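Local coordinates for exopolygalacturonase (Yersinia enterocolitica, PDB 2UVF), which hydrolyses polygalacturonan, the backbone of pectin, as a family 28 glycoside hydrolase acting from the chain end, probably in the periplasm, at residues Ile438-Ile451 / Arg466-Val480. Numbering follows the deposited sequence.
Sequences IVTGSHTGAWIEDI and RAKSTSTIGGGARNV. With ADA (alpha-D-galactopyranuronic acid), chain C; ADA (alpha-D-galactopyranuronic acid), chain B.
Two successive coils of the parallel beta-helix stack here beside the digalacturonate pocket, Val-439 level with Arg-466 and Ile-448 with Ala-477. The axes of strands 438-441 and 466-470 approach to 4.7 Å with their directions 15° apart, bonded through Arg-466 N to Ile-438 O and Thr-440 N to Arg-466 O. The second strand pair is joined by Ile-448 N to Gly-476 O and Arg-478 N to Ile-448 O. In the loops between, Thr-444 O accepts Gly-476 N and, from the other face of its plane, Trp-447 N, which closes a type I turn. Thr-444 OG1, set between its own backbone N and carbonyl carbon (chi1 55°), lies 2.7 Å from Ser-469 OG in a hydroxyl-hydroxyl bond. The Trp-447 indole is sandwiched: Gly-475 and Gly-476 backbone covers one face, while the Arg-478 guanidinium lies flat over the other, planes 11° apart and Arg-478 NH1 3.5 Å from Trp-447 CE2. Extended from CG to NE, Arg-478 also sends NE in plane to Glu-449 OE1 (3.0 Å), a salt bridge supported by a water joining Glu-449 OE2 to Arg-478 NH2; Arg-478 NH1 is hydrogen-bonded to Tyr-520 OH. At the corner, Asn-479 ND2 meets Asp-450 OD1 (3.1 Å) from above the carboxylate plane. Inside, Ile-451 CG1 packs on Val-480 CG2 at 3.8 Å. At the sugar end, the His-443 ring, its ND1 bonded to Tyr-233, lays one face under C1 of the chain C galacturonate, and Lys-468 NZ comes within 3.5 Å of O5 of the chain B sugar. Parallel coils stacked in this way, with loops contributing to a substrate cleft, characterise the right-handed parallel beta-helix of family 28 polygalacturonases.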
# COMPACT_ATOMS: atom_id res chain seq x y z
N ILE A 438 -4.53 -2.50 5.79
CA ILE A 438 -5.01 -3.19 4.60
C ILE A 438 -6.47 -2.84 4.42
O ILE A 438 -7.30 -3.18 5.27
CB ILE A 438 -4.78 -4.73 4.70
CG1 ILE A 438 -3.30 -5.04 5.04
CG2 ILE A 438 -5.30 -5.47 3.44
CD1 ILE A 438 -2.30 -4.62 3.97
N VAL A 439 -6.77 -2.14 3.33
CA VAL A 439 -8.10 -1.60 3.09
C VAL A 439 -8.65 -2.09 1.75
O VAL A 439 -8.05 -1.84 0.71
CB VAL A 439 -8.11 -0.05 3.12
CG1 VAL A 439 -9.55 0.47 3.00
CG2 VAL A 439 -7.44 0.44 4.39
N THR A 440 -9.77 -2.81 1.81
CA THR A 440 -10.50 -3.28 0.62
C THR A 440 -11.96 -2.76 0.63
O THR A 440 -12.76 -3.25 1.39
CB THR A 440 -10.61 -4.85 0.59
OG1 THR A 440 -11.49 -5.28 1.62
CG2 THR A 440 -9.29 -5.55 0.79
N GLY A 441 -12.35 -1.73 -0.12
CA GLY A 441 -11.58 -0.55 -0.44
C GLY A 441 -12.64 0.54 -0.42
O GLY A 441 -12.32 1.71 -0.38
N SER A 442 -13.90 0.10 -0.40
CA SER A 442 -15.16 0.88 -0.64
C SER A 442 -15.56 0.84 -2.11
O SER A 442 -16.69 0.49 -2.43
CB SER A 442 -15.18 2.30 -0.10
OG SER A 442 -16.04 3.12 -0.87
N HIS A 443 -14.62 1.20 -2.99
CA HIS A 443 -14.76 0.93 -4.43
C HIS A 443 -14.54 -0.57 -4.69
O HIS A 443 -13.42 -1.00 -4.94
CB HIS A 443 -13.76 1.77 -5.27
CG HIS A 443 -14.03 3.25 -5.26
ND1 HIS A 443 -13.28 4.13 -6.03
CD2 HIS A 443 -14.96 4.00 -4.60
CE1 HIS A 443 -13.74 5.36 -5.84
NE2 HIS A 443 -14.76 5.30 -4.97
N THR A 444 -15.61 -1.36 -4.60
CA THR A 444 -15.51 -2.83 -4.74
C THR A 444 -16.16 -3.41 -6.01
O THR A 444 -16.27 -4.65 -6.16
CB THR A 444 -16.04 -3.57 -3.50
OG1 THR A 444 -17.38 -3.14 -3.24
CG2 THR A 444 -15.17 -3.28 -2.28
N GLY A 445 -16.55 -2.52 -6.93
CA GLY A 445 -17.23 -2.84 -8.20
C GLY A 445 -16.85 -4.09 -8.98
O GLY A 445 -17.66 -5.00 -9.10
N ALA A 446 -15.65 -4.13 -9.55
CA ALA A 446 -15.24 -5.29 -10.35
C ALA A 446 -14.73 -6.48 -9.53
O ALA A 446 -14.26 -7.48 -10.09
CB ALA A 446 -14.20 -4.88 -11.41
N TRP A 447 -14.84 -6.39 -8.20
CA TRP A 447 -14.30 -7.38 -7.25
C TRP A 447 -12.85 -7.11 -6.83
O TRP A 447 -12.00 -6.81 -7.65
CB TRP A 447 -14.46 -8.84 -7.76
CG TRP A 447 -15.89 -9.35 -7.66
CD1 TRP A 447 -16.79 -9.48 -8.69
CD2 TRP A 447 -16.57 -9.80 -6.47
NE1 TRP A 447 -17.99 -9.97 -8.21
CE2 TRP A 447 -17.88 -10.18 -6.86
CE3 TRP A 447 -16.21 -9.91 -5.12
CZ2 TRP A 447 -18.83 -10.66 -5.95
CZ3 TRP A 447 -17.15 -10.40 -4.22
CH2 TRP A 447 -18.44 -10.77 -4.63
N ILE A 448 -12.62 -7.20 -5.53
CA ILE A 448 -11.27 -7.22 -4.97
C ILE A 448 -11.02 -8.63 -4.45
O ILE A 448 -11.83 -9.17 -3.69
CB ILE A 448 -11.09 -6.16 -3.83
CG1 ILE A 448 -11.26 -4.74 -4.39
CG2 ILE A 448 -9.71 -6.34 -3.13
CD1 ILE A 448 -11.78 -3.72 -3.40
N GLU A 449 -9.91 -9.24 -4.85
CA GLU A 449 -9.76 -10.66 -4.57
C GLU A 449 -8.31 -11.15 -4.58
O GLU A 449 -7.43 -10.53 -5.19
CB GLU A 449 -10.58 -11.46 -5.59
CG GLU A 449 -10.03 -11.36 -7.02
CD GLU A 449 -11.02 -11.82 -8.08
OE1 GLU A 449 -12.21 -12.07 -7.76
OE2 GLU A 449 -10.59 -11.92 -9.24
N ASP A 450 -8.10 -12.28 -3.90
CA ASP A 450 -6.81 -12.96 -3.83
C ASP A 450 -5.77 -12.06 -3.18
O ASP A 450 -4.71 -11.83 -3.76
CB ASP A 450 -6.31 -13.41 -5.22
CG ASP A 450 -7.35 -14.22 -6.03
OD1 ASP A 450 -8.37 -14.71 -5.47
OD2 ASP A 450 -7.12 -14.36 -7.26
N ILE A 451 -6.08 -11.58 -1.98
CA ILE A 451 -5.25 -10.65 -1.21
C ILE A 451 -4.64 -11.39 -0.01
O ILE A 451 -5.36 -11.94 0.81
CB ILE A 451 -6.10 -9.43 -0.67
CG1 ILE A 451 -7.01 -8.78 -1.74
CG2 ILE A 451 -5.23 -8.39 0.03
CD1 ILE A 451 -6.30 -8.20 -3.01
N ARG A 466 -9.52 -3.44 7.02
CA ARG A 466 -10.72 -2.63 6.83
C ARG A 466 -11.38 -2.96 5.48
O ARG A 466 -10.78 -2.77 4.43
CB ARG A 466 -10.40 -1.13 6.94
CG ARG A 466 -11.54 -0.14 6.57
CD ARG A 466 -12.77 -0.22 7.49
NE ARG A 466 -13.41 1.09 7.68
CZ ARG A 466 -14.72 1.28 7.84
NH1 ARG A 466 -15.57 0.26 7.82
NH2 ARG A 466 -15.20 2.52 8.01
N ALA A 467 -12.60 -3.48 5.54
CA ALA A 467 -13.36 -3.89 4.35
C ALA A 467 -14.66 -3.11 4.36
O ALA A 467 -15.52 -3.31 5.23
CB ALA A 467 -13.62 -5.43 4.32
N LYS A 468 -14.76 -2.20 3.40
CA LYS A 468 -15.88 -1.25 3.31
C LYS A 468 -16.52 -1.31 1.94
O LYS A 468 -15.83 -1.42 0.93
CB LYS A 468 -15.42 0.18 3.64
CG LYS A 468 -13.90 0.38 3.57
CD LYS A 468 -13.48 1.67 2.86
CE LYS A 468 -13.14 2.81 3.80
NZ LYS A 468 -12.16 3.75 3.13
N SER A 469 -17.85 -1.25 1.90
CA SER A 469 -18.59 -1.09 0.64
C SER A 469 -19.96 -0.50 0.91
O SER A 469 -20.26 -0.16 2.06
CB SER A 469 -18.73 -2.42 -0.10
OG SER A 469 -19.12 -2.22 -1.44
N THR A 470 -20.75 -0.31 -0.15
CA THR A 470 -22.21 -0.14 -0.04
C THR A 470 -22.89 -1.05 -1.06
O THR A 470 -22.23 -1.57 -1.97
CB THR A 470 -22.72 1.35 -0.19
OG1 THR A 470 -22.55 1.82 -1.53
CG2 THR A 470 -22.00 2.30 0.78
N SER A 471 -24.19 -1.26 -0.89
CA SER A 471 -24.98 -2.09 -1.80
C SER A 471 -25.05 -1.55 -3.24
O SER A 471 -25.12 -2.33 -4.19
CB SER A 471 -26.40 -2.29 -1.24
OG SER A 471 -27.19 -3.12 -2.08
N THR A 472 -25.03 -0.22 -3.38
CA THR A 472 -25.03 0.42 -4.71
C THR A 472 -23.73 0.24 -5.50
O THR A 472 -23.76 0.21 -6.74
CB THR A 472 -25.42 1.92 -4.68
OG1 THR A 472 -24.59 2.64 -3.75
CG2 THR A 472 -26.89 2.10 -4.29
N ILE A 473 -22.60 0.11 -4.81
CA ILE A 473 -21.30 -0.10 -5.47
C ILE A 473 -21.19 -1.50 -6.12
O ILE A 473 -20.54 -1.67 -7.16
CB ILE A 473 -20.11 0.19 -4.52
CG1 ILE A 473 -20.02 1.69 -4.27
CG2 ILE A 473 -18.79 -0.30 -5.13
CD1 ILE A 473 -19.32 2.09 -3.00
N GLY A 474 -21.83 -2.48 -5.50
CA GLY A 474 -21.81 -3.84 -6.02
C GLY A 474 -20.44 -4.48 -5.86
O GLY A 474 -19.57 -3.92 -5.18
N GLY A 475 -20.26 -5.63 -6.50
CA GLY A 475 -19.03 -6.39 -6.37
C GLY A 475 -18.79 -6.82 -4.93
O GLY A 475 -19.66 -7.42 -4.29
N GLY A 476 -17.61 -6.49 -4.41
CA GLY A 476 -17.23 -6.86 -3.06
C GLY A 476 -15.78 -7.32 -3.02
O GLY A 476 -15.00 -7.05 -3.93
N ALA A 477 -15.42 -7.98 -1.93
CA ALA A 477 -14.09 -8.55 -1.76
C ALA A 477 -14.22 -10.00 -1.31
O ALA A 477 -15.12 -10.35 -0.53
CB ALA A 477 -13.26 -7.73 -0.77
N ARG A 478 -13.35 -10.83 -1.84
CA ARG A 478 -13.36 -12.24 -1.56
C ARG A 478 -11.94 -12.76 -1.54
O ARG A 478 -11.03 -12.13 -2.09
CB ARG A 478 -14.20 -13.01 -2.59
CG ARG A 478 -13.74 -12.91 -4.05
CD ARG A 478 -14.87 -13.43 -4.96
NE ARG A 478 -14.62 -13.24 -6.40
CZ ARG A 478 -15.58 -13.28 -7.33
NH1 ARG A 478 -16.85 -13.50 -6.99
NH2 ARG A 478 -15.27 -13.07 -8.60
N ASN A 479 -11.76 -13.91 -0.89
CA ASN A 479 -10.45 -14.54 -0.73
C ASN A 479 -9.36 -13.57 -0.24
O ASN A 479 -8.34 -13.37 -0.89
CB ASN A 479 -10.05 -15.32 -1.97
CG ASN A 479 -8.82 -16.15 -1.75
OD1 ASN A 479 -8.56 -16.61 -0.63
ND2 ASN A 479 -8.02 -16.33 -2.80
N VAL A 480 -9.62 -12.97 0.92
CA VAL A 480 -8.71 -12.03 1.58
C VAL A 480 -8.20 -12.71 2.86
O VAL A 480 -9.00 -13.15 3.69
CB VAL A 480 -9.44 -10.68 1.91
CG1 VAL A 480 -8.65 -9.85 2.91
CG2 VAL A 480 -9.72 -9.86 0.64
C1 ADA C . -11.72 5.92 -2.83
C2 ADA C . -10.87 4.70 -3.22
C3 ADA C . -9.45 5.20 -3.55
C4 ADA C . -9.51 6.24 -4.72
C5 ADA C . -10.43 7.42 -4.32
C6 ADA C . -10.66 8.56 -5.35
O2 ADA C . -10.86 3.71 -2.18
O3 ADA C . -8.58 4.11 -3.85
O4 ADA C . -9.96 5.64 -5.93
O5 ADA C . -11.74 6.93 -3.89
O6B ADA C . -11.84 8.90 -5.54
O6A ADA C . -9.66 9.08 -5.91
C1 ADA B . -10.33 7.49 1.57
C2 ADA B . -9.71 7.88 0.21
C3 ADA B . -10.81 8.64 -0.58
C4 ADA B . -11.83 7.57 -1.01
C5 ADA B . -12.44 7.00 0.28
C6 ADA B . -13.43 5.86 -0.02
O1 ADA B . -10.86 8.63 2.31
O2 ADA B . -8.52 8.61 0.33
O3 ADA B . -10.29 9.44 -1.67
O4 ADA B . -11.10 6.49 -1.65
O5 ADA B . -11.39 6.54 1.25
O6B ADA B . -12.97 4.70 -0.17
O6A ADA B . -14.66 6.15 -0.10
O HOH W 1 -12.90 -12.69 -10.69